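Local coordinates for probable chemoreceptor (Methyl-accepting chemotaxis) transmembrane protein (Rhizobium meliloti, PDB 6D8V) that probably senses quaternary ammonium compounds outside the cell, through a ligand-binding sensory domain that here holds 1,1-dimethyl-prolinium, to steer chemotaxis, at residues Leu57-Ala60 against Asn61-His65; Glu123-Gly126 against Leu127-Ser131; Gly199-Leu202 against Ala203-Pro207; Lys212-Gly216 against Glu217-Ser221. All coordinates share one frame; numbering follows the deposited sequence.

Contact 1 of 4, residues Leu57-Ala60 against Asn61-His65; sequences LLKA and NLEQH
Lys59 and Ala60 meet Leu62, Glu63 and Gln64 in a helical turn where helix 51-58 gives way to the next short helix. The stretch belongs to the first PDC sensor domain of the Cache clan. Backbone bonds carry most of the contact. Lys59 O takes two amides. Leu62 N reaches Lys59 O at 3.2 Å and stands well above the carbonyl plane, 56° out of it. Glu63 N reaches the same Lys59 O at 3.3 Å in a weak bond. The turn therefore opens with both an i to i+3 and an i to i+4 spacing. The next bond is i to i+4, with Gln64 N 3.1 Å from Ala60 O.

The buried side faces the protein. Leu58 and Leu62 both pack on Trp103 of strand 101-105. Asn61 lies on Met36 of helix 2-45, and its ND2 makes a weak hydrogen bond to Ala32 O.

The charged side chains leave on a more exposed side. Lys59 has CG anti to its own backbone nitrogen (chi1 -171°) and runs on fully extended. It crosses Glu63 obliquely. The charges do not pair, as Lys59 NZ stays 5.7 Å from Glu63 OE1. The two side chains meet lower down instead, where Lys59 CG lies 4.1 Å from Glu63 OE1.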
# COMPACT_ATOMS: atom_id res chain seq x y z
N LEU A 57 19.56 1.58 -10.03
CA LEU A 57 18.61 0.52 -10.35
C LEU A 57 17.27 0.75 -9.66
O LEU A 57 16.21 0.44 -10.23
CB LEU A 57 19.17 -0.84 -9.97
CG LEU A 57 20.50 -1.23 -10.61
CD1 LEU A 57 20.95 -2.60 -10.12
CD2 LEU A 57 20.38 -1.20 -12.13
N LEU A 58 17.28 1.26 -8.43
CA LEU A 58 16.05 1.41 -7.67
C LEU A 58 15.04 2.31 -8.36
O LEU A 58 13.84 2.22 -8.09
CB LEU A 58 16.37 1.95 -6.27
CG LEU A 58 15.80 1.19 -5.07
CD1 LEU A 58 16.11 1.93 -3.78
CD2 LEU A 58 14.31 0.97 -5.22
N LYS A 59 15.49 3.19 -9.25
CA LYS A 59 14.57 4.10 -9.92
C LYS A 59 13.75 3.40 -11.00
O LYS A 59 12.72 3.94 -11.43
CB LYS A 59 15.35 5.28 -10.52
CG LYS A 59 14.49 6.41 -11.05
CD LYS A 59 15.34 7.62 -11.40
CE LYS A 59 14.52 8.72 -12.06
NZ LYS A 59 15.35 9.93 -12.33
N ALA A 60 14.17 2.21 -11.44
CA ALA A 60 13.47 1.52 -12.51
C ALA A 60 12.03 1.21 -12.14
O ALA A 60 11.15 1.22 -13.01
CB ALA A 60 14.20 0.23 -12.86
N ASN A 61 11.77 0.95 -10.85
CA ASN A 61 10.43 0.54 -10.43
C ASN A 61 9.40 1.65 -10.58
O ASN A 61 8.20 1.37 -10.70
CB ASN A 61 10.46 0.05 -8.99
CG ASN A 61 10.47 -1.45 -8.88
OD1 ASN A 61 9.94 -2.15 -9.75
ND2 ASN A 61 11.06 -1.97 -7.81
N LEU A 62 9.84 2.92 -10.55
CA LEU A 62 8.92 4.03 -10.75
C LEU A 62 8.76 4.39 -12.23
O LEU A 62 7.68 4.82 -12.65
CB LEU A 62 9.40 5.26 -9.97
CG LEU A 62 9.10 5.32 -8.48
CD1 LEU A 62 9.55 6.67 -7.92
CD2 LEU A 62 7.63 5.08 -8.17
N GLU A 63 9.82 4.22 -13.02
CA GLU A 63 9.72 4.50 -14.45
C GLU A 63 8.83 3.50 -15.17
O GLU A 63 8.26 3.83 -16.22
CB GLU A 63 11.11 4.51 -15.08
CG GLU A 63 11.99 5.70 -14.71
CD GLU A 63 13.35 5.63 -15.40
OE1 GLU A 63 14.27 4.98 -14.85
OE2 GLU A 63 13.50 6.22 -16.49
N GLN A 64 8.69 2.28 -14.65
CA GLN A 64 7.94 1.25 -15.36
C GLN A 64 6.53 1.03 -14.84
O GLN A 64 5.71 0.43 -15.54
CB GLN A 64 8.68 -0.09 -15.33
CG GLN A 64 10.15 -0.04 -15.73
CD GLN A 64 10.38 0.35 -17.18
OE1 GLN A 64 9.65 -0.07 -18.09
NE2 GLN A 64 11.41 1.16 -17.41
N HIS A 65 6.21 1.47 -13.63
CA HIS A 65 4.89 1.26 -13.04
C HIS A 65 4.36 2.59 -12.52
O HIS A 65 4.80 3.09 -11.47
CB HIS A 65 4.96 0.21 -11.95
CG HIS A 65 5.70 -1.02 -12.37
ND1 HIS A 65 5.11 -2.03 -13.10
CD2 HIS A 65 7.00 -1.38 -12.22
CE1 HIS A 65 6.00 -2.97 -13.36
NE2 HIS A 65 7.15 -2.60 -12.83

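Contact 2 of 4, residues Glu123-Gly126 against Leu127-Ser131; sequences EWYG and LAAKS. With PBE (1,1-dimethyl-prolinium), chain C.
Leu127 has CG anti to its carbonyl carbon (chi1 -68°), which starts its side chain alongside that of Glu123, one turn earlier in helix 123-131. Trp124 has CG between the backbone nitrogen and the carbonyl carbon (chi1 51°), and this turns the indole off the helix and onto the ligand. Leu127 CD1 comes nearest to Glu123 CG, at 3.7 Å. The carboxylate lies alongside as well, and its OE1 accepts Gln138 N. Tyr125 CE1 meets Ala129 CB at 4.1 Å. Regular helix bonds join the two halves, such as Lys130 N to Gly126 O at 2.8 Å.

The Trp124 ring is covered on both faces. CG of 1,1-dimethyl-prolinium sits over the centre of one face, 3.3 Å from Trp124 CD2. The CB of Tyr125 lies over the opposite face, offset toward the rim. Trp72 meets the indole edge-to-face, and Tyr140 also packs on it. Replacing the indole by an alanine is likely to open a gap beneath the ligand ring and leave Trp72 without its edge-to-face partner.

Glu143 N and Gly144 N supply hydrogen bonds to the ligand. The indole meets the ligand's ring carbons by apolar packing. Recognition of the cation is likely to rest on its charge and on the aromatic pocket, which also holds Asp171.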
# COMPACT_ATOMS: atom_id res chain seq x y z
N GLU A 123 6.22 -0.85 10.69
CA GLU A 123 5.55 -1.91 9.95
C GLU A 123 6.25 -2.19 8.63
O GLU A 123 6.43 -3.35 8.25
CB GLU A 123 4.09 -1.55 9.73
CG GLU A 123 3.13 -2.44 10.49
CD GLU A 123 1.71 -2.27 10.02
OE1 GLU A 123 1.42 -1.21 9.41
OE2 GLU A 123 0.89 -3.18 10.25
N TRP A 124 6.63 -1.14 7.90
CA TRP A 124 7.15 -1.33 6.54
C TRP A 124 8.45 -2.11 6.53
O TRP A 124 8.79 -2.71 5.50
CB TRP A 124 7.34 0.02 5.85
CG TRP A 124 8.13 0.98 6.68
CD1 TRP A 124 7.64 1.92 7.54
CD2 TRP A 124 9.55 1.07 6.74
NE1 TRP A 124 8.68 2.61 8.12
CE2 TRP A 124 9.86 2.11 7.65
CE3 TRP A 124 10.60 0.39 6.11
CZ2 TRP A 124 11.18 2.48 7.94
CZ3 TRP A 124 11.90 0.76 6.40
CH2 TRP A 124 12.18 1.79 7.31
N TYR A 125 9.19 -2.13 7.64
CA TYR A 125 10.38 -2.95 7.77
C TYR A 125 10.14 -4.23 8.57
O TYR A 125 10.56 -5.31 8.16
CB TYR A 125 11.51 -2.16 8.42
CG TYR A 125 12.88 -2.75 8.17
CD1 TYR A 125 13.35 -3.82 8.92
CD2 TYR A 125 13.71 -2.24 7.17
CE1 TYR A 125 14.60 -4.37 8.68
CE2 TYR A 125 14.96 -2.79 6.93
CZ TYR A 125 15.40 -3.85 7.69
OH TYR A 125 16.64 -4.38 7.45
N GLY A 126 9.44 -4.12 9.71
CA GLY A 126 9.31 -5.26 10.59
C GLY A 126 8.53 -6.41 9.98
O GLY A 126 8.94 -7.57 10.07
N LEU A 127 7.39 -6.11 9.35
CA LEU A 127 6.51 -7.16 8.84
C LEU A 127 7.26 -8.10 7.90
O LEU A 127 7.30 -9.31 8.11
CB LEU A 127 5.31 -6.54 8.13
CG LEU A 127 4.29 -5.78 8.98
CD1 LEU A 127 3.14 -5.30 8.10
CD2 LEU A 127 3.78 -6.65 10.11
N ALA A 128 7.88 -7.54 6.85
CA ALA A 128 8.60 -8.36 5.89
C ALA A 128 9.81 -9.04 6.52
O ALA A 128 10.12 -10.19 6.17
CB ALA A 128 9.04 -7.51 4.70
N ALA A 129 10.50 -8.38 7.45
CA ALA A 129 11.69 -8.97 8.04
C ALA A 129 11.35 -10.09 9.02
O ALA A 129 12.11 -11.07 9.11
CB ALA A 129 12.53 -7.89 8.74
N LYS A 130 10.24 -9.98 9.75
CA LYS A 130 9.89 -11.01 10.72
C LYS A 130 9.31 -12.25 10.06
O LYS A 130 9.51 -13.36 10.56
CB LYS A 130 8.92 -10.44 11.76
CG LYS A 130 8.64 -11.36 12.96
CD LYS A 130 9.73 -11.32 14.04
CE LYS A 130 9.27 -12.05 15.32
NZ LYS A 130 10.22 -11.96 16.48
N SER A 131 8.59 -12.09 8.95
CA SER A 131 7.96 -13.22 8.26
C SER A 131 8.82 -13.80 7.16
O SER A 131 8.54 -14.92 6.69
CB SER A 131 6.61 -12.80 7.67
OG SER A 131 6.76 -11.97 6.54
N PBE C . 9.29 5.18 2.92
CD PBE C . 9.35 3.88 2.99
CA PBE C . 8.76 5.53 4.30
CB PBE C . 9.62 4.58 5.22
CG PBE C . 9.83 3.55 4.52
CE PBE C . 10.64 5.74 2.68
CF PBE C . 8.34 5.60 1.87
C PBE C . 8.87 6.91 4.71
O PBE C . 8.76 7.20 5.93
OXT PBE C . 9.04 7.83 3.87

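Contact 3 of 4, residues Gly199-Leu202 against Ala203-Pro207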
# COMPACT_ATOMS: atom_id res chain seq x y z
N GLY A 199 -9.53 -2.74 8.84
CA GLY A 199 -10.67 -1.85 8.78
C GLY A 199 -10.33 -0.38 8.86
O GLY A 199 -11.22 0.44 9.11
N LYS A 200 -9.07 -0.01 8.67
CA LYS A 200 -8.71 1.40 8.56
C LYS A 200 -9.13 1.92 7.19
O LYS A 200 -9.19 1.17 6.21
CB LYS A 200 -7.20 1.58 8.76
CG LYS A 200 -6.58 0.89 9.97
CD LYS A 200 -6.30 1.89 11.08
CE LYS A 200 -5.23 1.41 12.06
NZ LYS A 200 -3.93 1.12 11.37
N TRP A 201 -9.41 3.23 7.13
CA TRP A 201 -9.86 3.86 5.89
C TRP A 201 -8.68 4.05 4.94
O TRP A 201 -7.72 4.76 5.27
CB TRP A 201 -10.52 5.21 6.16
CG TRP A 201 -11.90 5.16 6.74
CD1 TRP A 201 -12.24 5.21 8.07
CD2 TRP A 201 -13.14 5.09 6.01
NE1 TRP A 201 -13.61 5.17 8.21
CE2 TRP A 201 -14.19 5.10 6.97
CE3 TRP A 201 -13.46 5.03 4.66
CZ2 TRP A 201 -15.54 5.04 6.60
CZ3 TRP A 201 -14.81 4.98 4.30
CH2 TRP A 201 -15.82 4.98 5.27
N LEU A 202 -8.76 3.42 3.75
CA LEU A 202 -7.81 3.60 2.66
C LEU A 202 -8.32 4.60 1.63
O LEU A 202 -7.53 5.35 1.04
CB LEU A 202 -7.52 2.27 1.99
CG LEU A 202 -6.66 1.30 2.79
CD1 LEU A 202 -6.39 0.06 1.98
CD2 LEU A 202 -5.37 1.98 3.18
N ALA A 203 -9.63 4.59 1.40
CA ALA A 203 -10.31 5.55 0.54
C ALA A 203 -11.65 5.83 1.18
O ALA A 203 -12.45 4.91 1.36
CB ALA A 203 -10.48 5.01 -0.89
N ALA A 204 -11.87 7.09 1.55
CA ALA A 204 -12.94 7.51 2.43
C ALA A 204 -13.76 8.63 1.81
O ALA A 204 -13.38 9.18 0.77
CB ALA A 204 -12.38 7.99 3.78
N PRO A 205 -14.90 8.97 2.41
CA PRO A 205 -15.67 10.13 1.93
C PRO A 205 -14.95 11.45 2.14
O PRO A 205 -14.80 12.23 1.20
CB PRO A 205 -16.96 10.08 2.76
CG PRO A 205 -17.06 8.71 3.27
CD PRO A 205 -15.67 8.11 3.32
N ILE A 206 -14.54 11.74 3.38
CA ILE A 206 -13.73 12.93 3.64
C ILE A 206 -12.31 12.46 3.90
O ILE A 206 -12.10 11.30 4.27
CB ILE A 206 -14.29 13.77 4.80
CG1 ILE A 206 -14.49 12.91 6.05
CG2 ILE A 206 -15.58 14.44 4.40
CD1 ILE A 206 -15.02 13.68 7.23
N PRO A 207 -11.30 13.30 3.68
CA PRO A 207 -9.91 12.84 3.89
C PRO A 207 -9.55 12.70 5.36
O PRO A 207 -8.58 11.99 5.67
CB PRO A 207 -9.07 13.92 3.19
CG PRO A 207 -9.95 15.10 3.12
CD PRO A 207 -11.37 14.66 3.13
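Trp201 turns its six-membered ring toward the chain that follows it, and Ala204 and Pro205 come up against that ring. Its CG stands anti to the carbonyl carbon (chi1 -75°). This leaves CG beside the backbone nitrogen, with the six-membered ring reaching Ala204 and Pro205. The methyl of Ala204 approaches obliquely, with Ala204 CB 3.3 Å from Trp201 CE3. Pro205 crosses the tryptophan at about a right angle. Pro205 CD comes within 3.4 Å of Trp201 CZ3, so the proline ring meets the far end of the indole. Ala203 differs, since it offers backbone: Ala203 O lies near the indole plane at the ring edge, 3.5 Å from Trp201 CE3. No hydrogen bond links the two segments, and the contact is mainly apolar packing.

Trp201 is buried, and it also touches Tyr193 and Leu195 of strand 191-195 and Leu264 of strand 259-268. The space between these strands, Ala204 and Pro205 would probably be left partly unfilled by an alanine at this position. Leu202 packs on Trp261 and Leu174, while Ala203 packs on Leu181. The chain turns a corner at Leu202. Leu202 and Ala203 both face Leu194 and hydrogen-bond to it through their backbones, a classic beta bulge.

Contact 4 of 4, residues Lys212-Gly216 against Glu217-Ser221; sequences KEYDG and EGVES
Tyr214 lays one edge of its ring along the backbone of Glu217, Gly218 and Val219. The CG of Tyr214 is anti to its backbone nitrogen (chi1 -175°), and the ring thereby reaches across the turn. Its hydroxyl donates to Glu217 O, which lies near the plane of the ring. The modelled distance from Tyr214 OH to Glu217 O, 2.4 Å, is very short, and its exact value is doubtful at this resolution. Arg247 NE adds a weak hydrogen bond to the same hydroxyl. The CE1 of Tyr214 lies 3.7 Å from Val219 CA. Over one face of the ring stands Gly216 N, offset toward the rim, so the chain folds back over its own tyrosine.

Val219 supplies the apolar part of the contact. It slants across the tyrosine and brings Val219 CG2 to 4.0 Å from Tyr214 CD1. The same Val219 CG2 rests 3.8 Å from Asp215 CA. Glu217 sends its side chain the other way, where OE1 accepts Thr238 N. Tyr214 also packs on Ile234, in the same strand 232-239.

The backbone from Gly216 to Val219 forms a type II beta turn. Gly218 takes its third position with a positive phi of 73°, a conformation that suits glycine. It is also the N-cap residue of helix 219-228, so this turn leads straight into the helix.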
# COMPACT_ATOMS: atom_id res chain seq x y z
N LYS A 212 -7.72 6.06 9.80
CA LYS A 212 -8.48 5.79 11.02
C LYS A 212 -9.28 4.51 10.86
O LYS A 212 -9.60 4.09 9.75
CB LYS A 212 -9.41 6.96 11.35
CG LYS A 212 -8.68 8.26 11.59
CD LYS A 212 -9.61 9.31 12.19
CE LYS A 212 -8.87 10.60 12.59
NZ LYS A 212 -8.42 11.41 11.43
N GLU A 213 -9.61 3.88 11.99
CA GLU A 213 -10.37 2.65 11.99
C GLU A 213 -11.85 2.93 11.78
O GLU A 213 -12.39 3.93 12.27
CB GLU A 213 -10.16 1.86 13.28
CG GLU A 213 -10.86 0.51 13.30
CD GLU A 213 -10.46 -0.34 14.49
OE1 GLU A 213 -9.92 0.21 15.48
OE2 GLU A 213 -10.69 -1.57 14.45
N TYR A 214 -12.51 2.05 11.05
CA TYR A 214 -13.94 2.19 10.83
C TYR A 214 -14.68 2.05 12.15
O TYR A 214 -14.46 1.10 12.91
CB TYR A 214 -14.42 1.15 9.83
CG TYR A 214 -15.87 1.30 9.44
CD1 TYR A 214 -16.88 0.69 10.17
CD2 TYR A 214 -16.23 2.06 8.33
CE1 TYR A 214 -18.20 0.83 9.82
CE2 TYR A 214 -17.55 2.21 7.96
CZ TYR A 214 -18.53 1.59 8.71
OH TYR A 214 -19.85 1.74 8.35
N ASP A 215 -15.54 3.03 12.44
CA ASP A 215 -16.43 2.91 13.60
C ASP A 215 -17.79 3.53 13.30
O ASP A 215 -18.54 3.84 14.24
CB ASP A 215 -15.79 3.52 14.85
CG ASP A 215 -16.09 4.99 15.00
OD1 ASP A 215 -15.49 5.81 14.27
OD2 ASP A 215 -16.93 5.33 15.87
N GLY A 216 -18.13 3.70 12.02
CA GLY A 216 -19.44 4.19 11.63
C GLY A 216 -20.54 3.20 11.91
O GLY A 216 -20.36 2.26 12.69
N GLU A 217 -21.69 3.39 11.29
CA GLU A 217 -22.76 2.42 11.41
C GLU A 217 -22.34 1.08 10.81
O GLU A 217 -21.55 1.02 9.86
CB GLU A 217 -24.03 2.94 10.74
CG GLU A 217 -24.53 4.24 11.36
CD GLU A 217 -25.96 4.56 10.99
OE1 GLU A 217 -26.17 5.55 10.26
OE2 GLU A 217 -26.87 3.82 11.43
N GLY A 218 -22.85 0.00 11.39
CA GLY A 218 -22.53 -1.32 10.89
C GLY A 218 -21.13 -1.80 11.19
O GLY A 218 -20.61 -2.66 10.47
N VAL A 219 -20.50 -1.27 12.24
CA VAL A 219 -19.10 -1.58 12.52
C VAL A 219 -18.90 -3.08 12.74
O VAL A 219 -17.94 -3.67 12.23
CB VAL A 219 -18.61 -0.75 13.72
CG1 VAL A 219 -19.36 -1.15 15.00
CG2 VAL A 219 -17.10 -0.85 13.90
N GLU A 220 -19.79 -3.72 13.51
CA GLU A 220 -19.59 -5.13 13.82
C GLU A 220 -19.61 -5.98 12.56
O GLU A 220 -18.85 -6.95 12.45
CB GLU A 220 -20.64 -5.60 14.82
CG GLU A 220 -20.20 -5.52 16.28
CD GLU A 220 -19.26 -6.64 16.67
OE1 GLU A 220 -19.13 -7.62 15.91
OE2 GLU A 220 -18.64 -6.54 17.75
N SER A 221 -20.48 -5.65 11.60
CA SER A 221 -20.50 -6.42 10.36
C SER A 221 -19.18 -6.30 9.62
O SER A 221 -18.70 -7.28 9.04
CB SER A 221 -21.67 -5.98 9.49
OG SER A 221 -22.91 -6.41 10.04

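Overall arrangement
The four contacts follow one another along the chain without overlap. Contacts 1 and 2 lie in the first PDC sensor domain, their centres about 22 Å apart. Contact 2 touches the ligand; the side chain of Leu58 in contact 1 is about 9 Å from the bound 1,1-dimethyl-prolinium. Contacts 3 and 4 lie on the connection from strand 191-195 to helix 219-228. Their centres are about 11 Å apart and they touch, with probable backbone hydrogen bonds from Trp201 to Lys212 and from Tyr214 to Gly199. They belong to a second part, built on the four-stranded antiparallel sheet. The nearest atoms of contacts 2 and 3 are about 6 Å apart. This is consistent with a double-domain, dCache-like sensor.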